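Local atomic coordinates of glutaryl-CoA dehydrogenase (Mycobacterium smegmatis, PDB entry 3SF6), a protein that belongs to the acyl-CoA dehydrogenase family of flavoproteins and binds dihydroflavine-adenine dinucleotide in an assembly of four chains. Residues R18-L23 / D306-Y311; L71-L76 / S141-G146; L118-I123 / Q134-M139; L281-S286 / T355-S360. One frame throughout, in Å; residues are numbered along the deposited sequence. Where two conformers were deposited one is given.

Interaction 1 of 4, residues R18-L23 / D306-Y311; sequences RGADDL and DMTLEY. With EDO (1,2-ethanediol), chain O.
Tyr311 reaches across to Asp21 with its CG anti to the backbone N (chi1 168°), whereas Asp21 sets its CG anti to the carbonyl carbon, beside its own N (chi1 -76°). The two side chains meet at about a right angle, yet their flat ends are nearly coplanar, with carboxylate and ring planes 9° apart. Tyr311 OH donates to Asp21 OD1 over 2.6 Å and meets that oxygen on its syn side, with OD1 at the edge of the ring. Asp21 OD2 accepts from O1 of a 1,2-ethanediol at 2.5 Å; this molecule, probably from the crystallisation liquor, also bonds Arg274 and Arg38.

Next to this polar end the contact is apolar. Ala20 CB approaches Tyr311 CD2 to 4.1 Å, and Leu23 CD2 lies 4.2 Å from Thr308 CG2. Thr308 presents its methyl, while its hydroxyl is bonded to Leu304 O on its own helix. The short helix 20-24 is thereby fastened to helix 298-327, with Leu277 of helix 252-286 packed against Ala20 and Thr308. Both carboxylate oxygens of Asp21 act as acceptors, which is consistent with an ionised aspartate, and the bond would tend to fix the rotation of the phenol hydroxyl.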
# COMPACT_ATOMS: atom_id res chain seq x y z
N ARG A 18 -24.07 8.70 10.05
CA ARG A 18 -24.58 7.39 9.63
C ARG A 18 -23.57 6.34 10.05
O ARG A 18 -22.38 6.49 9.74
CB ARG A 18 -24.74 7.31 8.10
CG ARG A 18 -25.79 8.21 7.52
CD ARG A 18 -25.94 7.92 6.02
NE ARG A 18 -26.71 6.70 5.76
CZ ARG A 18 -27.31 6.45 4.59
NH1 ARG A 18 -27.21 7.31 3.57
NH2 ARG A 18 -28.04 5.36 4.43
N GLY A 19 -23.99 5.27 10.73
CA GLY A 19 -23.08 4.14 11.02
C GLY A 19 -22.67 3.40 9.75
O GLY A 19 -23.28 3.59 8.69
N ALA A 20 -21.67 2.52 9.84
CA ALA A 20 -21.16 1.84 8.66
C ALA A 20 -22.20 0.91 8.05
O ALA A 20 -22.41 0.90 6.83
CB ALA A 20 -19.89 1.03 8.97
N ASP A 21 -22.87 0.11 8.88
CA ASP A 21 -23.89 -0.81 8.33
C ASP A 21 -25.03 -0.02 7.64
O ASP A 21 -25.55 -0.47 6.64
CB ASP A 21 -24.51 -1.73 9.40
CG ASP A 21 -23.60 -2.89 9.82
OD1 ASP A 21 -22.38 -2.86 9.59
OD2 ASP A 21 -24.13 -3.89 10.39
N ASP A 22 -25.41 1.11 8.21
CA ASP A 22 -26.48 1.93 7.65
C ASP A 22 -26.04 2.51 6.32
O ASP A 22 -26.80 2.48 5.33
CB ASP A 22 -26.83 3.05 8.62
CG ASP A 22 -27.94 3.91 8.10
OD1 ASP A 22 -29.11 3.47 8.12
OD2 ASP A 22 -27.66 5.03 7.69
N LEU A 23 -24.79 3.00 6.27
CA LEU A 23 -24.26 3.59 5.05
C LEU A 23 -24.16 2.52 3.95
O LEU A 23 -24.53 2.79 2.79
CB LEU A 23 -22.90 4.27 5.30
CG LEU A 23 -22.28 4.99 4.12
CD1 LEU A 23 -23.13 6.12 3.67
CD2 LEU A 23 -20.87 5.54 4.50
N ASP A 306 -11.73 4.75 4.25
CA ASP A 306 -11.03 3.56 3.77
C ASP A 306 -11.46 2.29 4.51
O ASP A 306 -11.69 1.24 3.86
CB ASP A 306 -9.52 3.75 3.88
CG ASP A 306 -8.94 4.78 2.90
OD1 ASP A 306 -9.62 5.21 1.94
OD2 ASP A 306 -7.72 5.09 3.07
N MET A 307 -11.54 2.36 5.82
CA MET A 307 -11.98 1.22 6.61
C MET A 307 -13.41 0.83 6.27
O MET A 307 -13.70 -0.36 6.15
CB MET A 307 -11.84 1.48 8.11
CG MET A 307 -10.42 1.60 8.59
SD MET A 307 -10.29 1.71 10.41
CE MET A 307 -10.99 3.33 10.70
N THR A 308 -14.29 1.81 6.14
CA THR A 308 -15.69 1.52 5.85
C THR A 308 -15.82 0.85 4.47
O THR A 308 -16.59 -0.10 4.29
CB THR A 308 -16.51 2.79 5.89
OG1 THR A 308 -16.50 3.32 7.22
CG2 THR A 308 -17.99 2.57 5.47
N LEU A 309 -15.02 1.32 3.53
CA LEU A 309 -15.00 0.71 2.19
C LEU A 309 -14.59 -0.74 2.27
O LEU A 309 -15.20 -1.60 1.62
CB LEU A 309 -14.09 1.47 1.21
CG LEU A 309 -14.72 2.52 0.32
CD1 LEU A 309 -13.59 3.17 -0.48
CD2 LEU A 309 -15.77 1.89 -0.59
N GLU A 310 -13.52 -1.06 2.98
CA GLU A 310 -13.05 -2.45 2.97
C GLU A 310 -13.99 -3.33 3.76
O GLU A 310 -14.20 -4.50 3.39
CB GLU A 310 -11.60 -2.60 3.42
CG GLU A 310 -10.59 -1.92 2.50
CD GLU A 310 -10.69 -2.34 1.05
OE1 GLU A 310 -10.95 -3.51 0.75
OE2 GLU A 310 -10.52 -1.47 0.16
N TYR A 311 -14.56 -2.81 4.85
CA TYR A 311 -15.59 -3.57 5.56
C TYR A 311 -16.78 -3.86 4.66
O TYR A 311 -17.26 -5.01 4.56
CB TYR A 311 -16.00 -2.81 6.83
CG TYR A 311 -17.24 -3.35 7.48
CD1 TYR A 311 -17.24 -4.61 8.06
CD2 TYR A 311 -18.38 -2.57 7.58
CE1 TYR A 311 -18.40 -5.12 8.67
CE2 TYR A 311 -19.54 -3.08 8.17
CZ TYR A 311 -19.53 -4.33 8.72
OH TYR A 311 -20.66 -4.79 9.36
C1 EDO O . -22.98 -7.09 9.81
O1 EDO O . -23.16 -6.16 10.83
C2 EDO O . -24.36 -7.65 9.41
O2 EDO O . -24.95 -8.44 10.45

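Interaction 2 of 4, residues L71-L76 / S141-G146; sequences LGELGL and SGHRIG
Gly72 and Ser141 bring two helix ends together backbone to backbone, their CA atoms only 4.1 Å apart. The evidence for direct contact is a CA-H...O interaction, in which Gly72 CA lies 3.6 Å from Ser141 O with an angle of 143° at the hydrogen. Gly72 has no side chain to hold the chains apart, and the peptide leading from Ser141 to Gly142 settles directly against its CA; Gly142 N is 4.1 Å from Gly72 CA.

Backbone hydrogen bonds shape each partner separately. At the end of helix 64-73, Gly75 N bonds Gly72 O at 2.9 Å and Leu76 N bonds Leu71 O at 3.0 Å, with Gly75 at positive phi. Gly142 ends helix 129-140 in the same manner, also with positive phi. The chain then continues with Arg144 N on the backbone of Asp138, and farther on Gln115 bonds both Arg144 O and Gly146 N.

Polar side chains lie on the more exposed side. The extended Glu73 chain brings OE2 to the edge of the His143 ring, near CE1, with carboxylate and ring planes 46° apart. His143 was modelled in two conformers, which makes this approach and the bond between Ser141 OG and His143 ND1 doubtful in detail. Ser141 OG has a second partner in Asp138 O.

In the helical N-terminal domain of the acyl-CoA dehydrogenase fold, two helix C-termini, each closed by a Schellman motif with glycine at C', thus meet where Gly72 of one lies against Ser141-Gly142 of the other, the second of them leading into strand 146-149.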
# COMPACT_ATOMS: atom_id res chain seq x y z
N LEU A 71 -23.01 -22.59 24.76
CA LEU A 71 -23.19 -22.32 23.34
C LEU A 71 -23.99 -23.43 22.65
O LEU A 71 -24.88 -23.17 21.84
CB LEU A 71 -21.83 -22.16 22.65
CG LEU A 71 -21.02 -20.97 23.14
CD1 LEU A 71 -19.59 -20.98 22.53
CD2 LEU A 71 -21.78 -19.65 22.84
N GLY A 72 -23.70 -24.68 23.01
CA GLY A 72 -24.42 -25.81 22.43
C GLY A 72 -25.89 -25.79 22.77
O GLY A 72 -26.74 -26.02 21.91
N GLU A 73 -26.19 -25.53 24.05
CA GLU A 73 -27.57 -25.49 24.49
C GLU A 73 -28.32 -24.31 23.87
O GLU A 73 -29.52 -24.38 23.72
CB GLU A 73 -27.64 -25.57 26.01
CG GLU A 73 -27.13 -26.99 26.46
CD GLU A 73 -27.36 -27.30 27.94
OE1 GLU A 73 -27.64 -26.39 28.74
OE2 GLU A 73 -27.19 -28.48 28.30
N LEU A 74 -27.58 -23.29 23.43
CA LEU A 74 -28.13 -22.15 22.68
C LEU A 74 -28.27 -22.41 21.18
O LEU A 74 -28.79 -21.55 20.43
CB LEU A 74 -27.29 -20.87 22.93
CG LEU A 74 -27.54 -20.22 24.32
CD1 LEU A 74 -26.44 -19.26 24.70
CD2 LEU A 74 -28.91 -19.54 24.39
N GLY A 75 -27.81 -23.57 20.72
CA GLY A 75 -27.98 -23.95 19.30
C GLY A 75 -26.85 -23.48 18.38
O GLY A 75 -26.96 -23.57 17.14
N LEU A 76 -25.74 -23.11 18.99
CA LEU A 76 -24.64 -22.45 18.27
C LEU A 76 -23.48 -23.36 17.86
O LEU A 76 -22.49 -22.88 17.31
CB LEU A 76 -24.14 -21.24 19.06
CG LEU A 76 -25.21 -20.21 19.41
CD1 LEU A 76 -24.56 -19.06 20.23
CD2 LEU A 76 -25.98 -19.68 18.18
N SER A 141 -24.67 -30.41 21.57
CA SER A 141 -25.07 -29.82 22.85
C SER A 141 -23.90 -29.22 23.62
O SER A 141 -24.11 -28.61 24.66
CB SER A 141 -25.75 -30.87 23.74
OG SER A 141 -24.79 -31.84 24.17
N GLY A 142 -22.69 -29.47 23.17
CA GLY A 142 -21.52 -28.98 23.84
C GLY A 142 -21.03 -29.84 24.99
O GLY A 142 -20.02 -29.50 25.62
N HIS A 143 -21.73 -30.96 25.24
CA HIS A 143 -21.29 -31.83 26.32
C HIS A 143 -20.06 -32.64 26.00
O HIS A 143 -19.37 -33.04 26.92
CB HIS A 143 -22.42 -32.69 26.81
CG HIS A 143 -23.39 -31.90 27.61
ND1 HIS A 143 -24.41 -31.18 27.03
CD2 HIS A 143 -23.41 -31.60 28.93
CE1 HIS A 143 -25.08 -30.54 27.97
NE2 HIS A 143 -24.49 -30.77 29.13
N ARG A 144 -19.73 -32.82 24.70
CA ARG A 144 -18.46 -33.41 24.28
C ARG A 144 -17.82 -32.44 23.29
O ARG A 144 -18.48 -31.91 22.38
CB ARG A 144 -18.68 -34.77 23.64
CG ARG A 144 -19.22 -35.83 24.60
CD ARG A 144 -18.22 -36.22 25.67
NE ARG A 144 -18.77 -37.23 26.58
CZ ARG A 144 -19.23 -36.95 27.80
NH1 ARG A 144 -19.25 -35.70 28.26
NH2 ARG A 144 -19.70 -37.94 28.58
N ILE A 145 -16.54 -32.15 23.52
CA ILE A 145 -15.79 -31.19 22.73
C ILE A 145 -14.88 -31.94 21.76
O ILE A 145 -14.23 -32.92 22.14
CB ILE A 145 -15.00 -30.23 23.60
CG1 ILE A 145 -15.94 -29.35 24.41
CG2 ILE A 145 -14.03 -29.39 22.73
CD1 ILE A 145 -15.20 -28.41 25.42
N GLY A 146 -14.86 -31.49 20.52
CA GLY A 146 -13.96 -32.02 19.51
C GLY A 146 -12.79 -31.12 19.15
O GLY A 146 -12.78 -29.91 19.42

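Interaction 3 of 4, residues L118-I123 / Q134-M139; sequences LAMYAI and QWLPDM
Met120 and Met139 lie at the heart of an antiparallel helical hairpin, in which helix 106-126 turns back into helix 129-140 within the N-terminal domain. The short segments run at 146° to each other with axes 10.0 Å apart, a spacing bridged mainly by apolar side chains.

The tight part is built by the two methionines, which slide past each other in opposite directions. Met120 CG comes to 3.6 Å from Met139 CB, and each chain bends at its last torsion (chi3 78° in Met120, 87° in Met139). That bend sets the Met139 methyl CE 3.8 Å from Ala119 CB. Ile123 closes the other end of this layer, its CD1 4.0 Å from Met139 SD and its CG2 4.0 Å from Leu136 CD2. Beyond the pair, Leu81 and Cys86 cover Met120, and Val190 of strand 190-197 packs on Met139.

Toward the solvent the contact thins. Trp135 offers little more than its CB, 4.1 Å from Ile123 CD1, while its indole leads off toward Val190 and carries Gln134 CG over one face. Pro137 points away from the partner helix, on the exposed side of a kink where the N atoms of Pro137 and Asp138 lack bonds to the preceding turn. On the packed side, by contrast, Leu136 CD2 reaches the backbone itself, 3.6 Å from Met120 O.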
# COMPACT_ATOMS: atom_id res chain seq x y z
N LEU A 118 -15.25 -28.32 11.51
CA LEU A 118 -14.12 -29.22 11.39
C LEU A 118 -14.44 -30.58 11.99
O LEU A 118 -14.57 -31.56 11.23
CB LEU A 118 -12.83 -28.65 12.00
CG LEU A 118 -12.27 -27.43 11.26
CD1 LEU A 118 -10.98 -26.88 11.99
CD2 LEU A 118 -12.03 -27.70 9.78
N ALA A 119 -14.56 -30.67 13.31
CA ALA A 119 -14.71 -31.98 13.98
C ALA A 119 -16.08 -32.61 13.70
O ALA A 119 -16.15 -33.72 13.12
CB ALA A 119 -14.44 -31.88 15.49
N MET A 120 -17.17 -31.90 13.98
CA MET A 120 -18.50 -32.46 13.65
C MET A 120 -18.68 -32.70 12.15
O MET A 120 -19.21 -33.74 11.71
CB MET A 120 -19.63 -31.59 14.20
CG MET A 120 -19.76 -31.62 15.70
SD MET A 120 -20.89 -30.34 16.34
CE MET A 120 -22.46 -31.13 15.96
N TYR A 121 -18.28 -31.73 11.34
CA TYR A 121 -18.40 -31.85 9.89
C TYR A 121 -17.70 -33.12 9.39
O TYR A 121 -18.24 -33.85 8.56
CB TYR A 121 -17.84 -30.64 9.19
CG TYR A 121 -17.98 -30.74 7.67
CD1 TYR A 121 -19.13 -30.31 7.02
CD2 TYR A 121 -16.97 -31.27 6.92
CE1 TYR A 121 -19.25 -30.41 5.61
CE2 TYR A 121 -17.08 -31.39 5.53
CZ TYR A 121 -18.21 -30.97 4.90
OH TYR A 121 -18.25 -31.10 3.54
N ALA A 122 -16.47 -33.36 9.87
CA ALA A 122 -15.74 -34.54 9.43
C ALA A 122 -16.53 -35.83 9.70
O ALA A 122 -16.60 -36.72 8.85
CB ALA A 122 -14.34 -34.62 10.11
N ILE A 123 -17.06 -35.94 10.91
CA ILE A 123 -17.87 -37.10 11.32
C ILE A 123 -19.16 -37.17 10.48
O ILE A 123 -19.54 -38.23 9.98
CB ILE A 123 -18.13 -37.05 12.84
CG1 ILE A 123 -16.82 -37.24 13.61
CG2 ILE A 123 -19.12 -38.17 13.23
CD1 ILE A 123 -16.93 -36.94 15.15
N GLN A 134 -23.03 -41.84 17.84
CA GLN A 134 -22.34 -41.81 19.13
C GLN A 134 -21.94 -40.39 19.54
O GLN A 134 -22.10 -40.02 20.69
CB GLN A 134 -21.12 -42.71 19.13
CG GLN A 134 -20.29 -42.58 20.40
CD GLN A 134 -19.21 -43.63 20.57
OE1 GLN A 134 -19.02 -44.51 19.71
NE2 GLN A 134 -18.48 -43.54 21.69
N TRP A 135 -21.43 -39.63 18.58
CA TRP A 135 -20.74 -38.37 18.86
C TRP A 135 -21.55 -37.13 18.55
O TRP A 135 -21.46 -36.17 19.31
CB TRP A 135 -19.39 -38.30 18.11
CG TRP A 135 -18.37 -39.21 18.74
CD1 TRP A 135 -17.95 -40.42 18.29
CD2 TRP A 135 -17.69 -38.99 19.99
NE1 TRP A 135 -17.04 -40.97 19.17
CE2 TRP A 135 -16.86 -40.10 20.21
CE3 TRP A 135 -17.70 -37.95 20.92
CZ2 TRP A 135 -16.04 -40.21 21.35
CZ3 TRP A 135 -16.91 -38.06 22.04
CH2 TRP A 135 -16.10 -39.20 22.25
N LEU A 136 -22.29 -37.09 17.45
CA LEU A 136 -22.80 -35.78 17.00
C LEU A 136 -23.81 -35.12 17.94
O LEU A 136 -23.69 -33.90 18.20
CB LEU A 136 -23.31 -35.81 15.54
CG LEU A 136 -22.28 -36.08 14.46
CD1 LEU A 136 -22.94 -36.15 13.07
CD2 LEU A 136 -21.15 -35.03 14.51
N PRO A 137 -24.78 -35.86 18.51
CA PRO A 137 -25.72 -35.11 19.37
C PRO A 137 -25.07 -34.51 20.62
O PRO A 137 -25.37 -33.38 20.99
CB PRO A 137 -26.76 -36.17 19.77
CG PRO A 137 -26.72 -37.16 18.57
CD PRO A 137 -25.25 -37.23 18.21
N ASP A 138 -24.13 -35.23 21.23
CA ASP A 138 -23.42 -34.67 22.38
C ASP A 138 -22.43 -33.54 22.03
O ASP A 138 -22.13 -32.68 22.87
CB ASP A 138 -22.65 -35.74 23.13
CG ASP A 138 -23.55 -36.65 23.98
OD1 ASP A 138 -24.75 -36.36 24.19
OD2 ASP A 138 -22.98 -37.65 24.45
N MET A 139 -21.94 -33.55 20.80
CA MET A 139 -21.14 -32.44 20.29
C MET A 139 -22.00 -31.21 20.01
O MET A 139 -21.62 -30.07 20.31
CB MET A 139 -20.33 -32.89 19.06
CG MET A 139 -19.25 -33.91 19.42
SD MET A 139 -18.40 -34.56 18.00
CE MET A 139 -17.08 -33.31 17.78

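Interaction 4 of 4, residues L281-S286 / T355-S360; sequences LAYACS and TVLGAS. With FDA (dihydroflavine-adenine dinucleotide), chain B.
Tyr283, on the last turns of helix 252-286, faces Leu357 at the end of helix 332-357 with their CA atoms 6.8 Å apart, and Gly358 leaves the helix there with a positive phi of 57°. Tyr283 carries its CG anti to the backbone N (chi1 -163°), which lays the side chain obliquely across Leu357. Leu357 CD2 touches Tyr283 CB at 3.5 Å, and Val356 O lies 3.6 Å from Tyr283 CD2. Ala284 CB and Val356 CG1 add a looser apolar touch.

At the far end of the ring the chemistry is polar. A water near the ring plane is hydrogen-bonded to Tyr283 OH at 2.6 Å and has Leu357 O and phosphate oxygen O2A of dihydroflavine-adenine dinucleotide (FDA) as further partners, which probably links the tyrosine to the dinucleotide. The turn also grips FDA directly: Ala359 N donates to FDA O1P over 3.0 Å and almost straight (173°), while FDA O3B donates to Thr355 O at 2.7 Å. Ser157 and Thr384 of the third subunit bond the same FDA, and Trp181 of that subunit packs on Ala359 and Ser360. This is a dinucleotide site shared between subunits, with the end of helix 332-357 and the turn at Gly358 holding the diphosphate and ribose.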
# COMPACT_ATOMS: atom_id res chain seq x y z
N LEU A 281 -15.11 4.89 14.91
CA LEU A 281 -16.13 5.86 14.53
C LEU A 281 -16.67 6.61 15.75
O LEU A 281 -16.76 7.85 15.77
CB LEU A 281 -17.28 5.24 13.75
CG LEU A 281 -16.97 4.87 12.30
CD1 LEU A 281 -17.99 3.86 11.76
CD2 LEU A 281 -16.90 6.14 11.45
N ALA A 282 -16.98 5.86 16.80
CA ALA A 282 -17.49 6.46 18.03
C ALA A 282 -16.46 7.38 18.67
O ALA A 282 -16.77 8.50 19.09
CB ALA A 282 -17.94 5.36 19.01
N TYR A 283 -15.21 6.92 18.69
CA TYR A 283 -14.13 7.69 19.29
C TYR A 283 -13.87 8.95 18.48
O TYR A 283 -13.63 10.03 19.03
CB TYR A 283 -12.84 6.87 19.33
CG TYR A 283 -11.82 7.45 20.31
CD1 TYR A 283 -11.99 7.33 21.67
CD2 TYR A 283 -10.67 8.10 19.85
CE1 TYR A 283 -11.06 7.86 22.56
CE2 TYR A 283 -9.75 8.61 20.70
CZ TYR A 283 -9.94 8.50 22.07
OH TYR A 283 -9.00 9.04 22.95
N ALA A 284 -13.95 8.84 17.16
CA ALA A 284 -13.67 10.01 16.29
C ALA A 284 -14.71 11.11 16.49
O ALA A 284 -14.44 12.28 16.27
CB ALA A 284 -13.62 9.61 14.79
N CYS A 285 -15.91 10.72 16.91
CA CYS A 285 -16.96 11.70 17.18
C CYS A 285 -16.86 12.27 18.62
O CYS A 285 -17.21 13.44 18.85
CB CYS A 285 -18.30 11.06 16.86
SG CYS A 285 -18.47 10.72 15.04
N SER A 286 -16.35 11.50 19.57
CA SER A 286 -16.29 11.90 20.97
C SER A 286 -15.00 12.62 21.35
O SER A 286 -15.03 13.61 22.11
CB SER A 286 -16.53 10.72 21.93
OG SER A 286 -15.54 9.66 21.81
N THR A 355 -4.81 3.30 15.63
CA THR A 355 -4.12 4.59 15.50
C THR A 355 -5.04 5.78 15.81
O THR A 355 -4.59 6.81 16.33
CB THR A 355 -3.43 4.78 14.14
OG1 THR A 355 -4.42 4.98 13.10
CG2 THR A 355 -2.53 3.61 13.77
N VAL A 356 -6.32 5.63 15.50
CA VAL A 356 -7.32 6.66 15.71
C VAL A 356 -7.53 6.87 17.22
O VAL A 356 -7.81 7.98 17.66
CB VAL A 356 -8.64 6.30 15.00
CG1 VAL A 356 -9.79 7.31 15.33
CG2 VAL A 356 -8.46 6.24 13.46
N LEU A 357 -7.38 5.79 18.00
CA LEU A 357 -7.56 5.88 19.46
C LEU A 357 -6.39 6.48 20.21
O LEU A 357 -6.50 6.77 21.41
CB LEU A 357 -7.87 4.51 20.06
CG LEU A 357 -8.97 3.70 19.42
CD1 LEU A 357 -9.20 2.36 20.17
CD2 LEU A 357 -10.24 4.46 19.19
N GLY A 358 -5.26 6.69 19.52
CA GLY A 358 -4.07 7.21 20.20
C GLY A 358 -3.69 6.29 21.35
O GLY A 358 -3.80 5.07 21.25
N ALA A 359 -3.18 6.86 22.42
CA ALA A 359 -2.66 6.06 23.53
C ALA A 359 -3.77 5.22 24.12
O ALA A 359 -3.50 4.10 24.57
CB ALA A 359 -2.05 6.94 24.64
N SER A 360 -5.00 5.75 24.19
CA SER A 360 -6.11 4.97 24.76
C SER A 360 -6.27 3.61 24.11
O SER A 360 -6.76 2.66 24.74
CB SER A 360 -7.43 5.72 24.65
OG SER A 360 -7.42 6.82 25.53
PA FDA B . -4.86 12.43 20.49
O1A FDA B . -4.07 13.66 20.39
O2A FDA B . -6.18 12.43 21.16
O5B FDA B . -5.03 11.97 18.96
C5B FDA B . -5.96 10.91 18.63
C4B FDA B . -5.85 10.60 17.14
O4B FDA B . -6.29 11.78 16.43
C3B FDA B . -4.44 10.31 16.66
O3B FDA B . -4.49 9.37 15.56
C2B FDA B . -3.99 11.68 16.16
O2B FDA B . -2.88 11.57 15.25
C1B FDA B . -5.27 12.26 15.55
N9A FDA B . -5.25 13.73 15.54
C8A FDA B . -5.17 14.55 16.63
N7A FDA B . -5.12 15.83 16.22
C5A FDA B . -5.15 15.82 14.85
C6A FDA B . -5.11 16.80 13.87
N6A FDA B . -5.04 18.12 14.17
N1A FDA B . -5.18 16.40 12.58
C2A FDA B . -5.24 15.10 12.24
N3A FDA B . -5.27 14.14 13.15
C4A FDA B . -5.22 14.48 14.45
N1 FDA B . 3.43 11.53 27.22
C2 FDA B . 4.19 12.20 28.13
O2 FDA B . 3.96 13.41 28.35
N3 FDA B . 5.21 11.56 28.74
C4 FDA B . 5.49 10.26 28.56
O4 FDA B . 6.40 9.68 29.21
C4X FDA B . 4.72 9.56 27.61
N5 FDA B . 4.90 8.23 27.41
C5X FDA B . 3.93 7.49 26.78
C6 FDA B . 3.93 6.10 26.84
C7 FDA B . 2.99 5.33 26.19
C7M FDA B . 2.97 3.81 26.37
C8 FDA B . 2.03 5.98 25.42
C8M FDA B . 1.00 5.12 24.69
C9 FDA B . 2.00 7.35 25.34
C9A FDA B . 2.96 8.13 26.02
N10 FDA B . 2.91 9.53 26.02
C10 FDA B . 3.68 10.22 26.97
C1' FDA B . 1.70 10.21 25.53
C2' FDA B . 1.84 10.42 24.01
O2' FDA B . 2.74 11.52 23.73
C3' FDA B . 0.46 10.73 23.45
O3' FDA B . -0.27 9.50 23.43
C4' FDA B . 0.51 11.28 22.02
O4' FDA B . 1.01 12.63 22.02
C5' FDA B . -0.85 11.24 21.33
O5' FDA B . -1.81 11.94 22.14
P FDA B . -3.20 11.22 22.45
O1P FDA B . -2.94 9.81 22.79
O2P FDA B . -3.93 12.06 23.43
O3P FDA B . -3.98 11.21 21.05
O HOH W 1 -6.73 9.80 21.92
O HOH W 2 -9.39 8.79 25.61

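How the interactions relate
Interactions 1 and 4 belong to the helical C-terminal part, their centres about 16 Å apart, and both have partners in other subunits. Helix 252-286 enters interaction 4 directly and flanks interaction 1. Interactions 2 and 3 lie in the N-terminal domain, where interaction 3 uses helix 129-140 and interaction 2 the loop that follows it; they join where Gly146 CA packs on Met139 CE. Their chemistry follows their place. Interaction 3 is a buried, essentially apolar helix pairing; interaction 2 is partly exposed and mainly backbone. Interactions 1 and 4 are both buried and each uses a tyrosine hydroxyl, met directly by a carboxylate in the first and probably through water by the dinucleotide in the second.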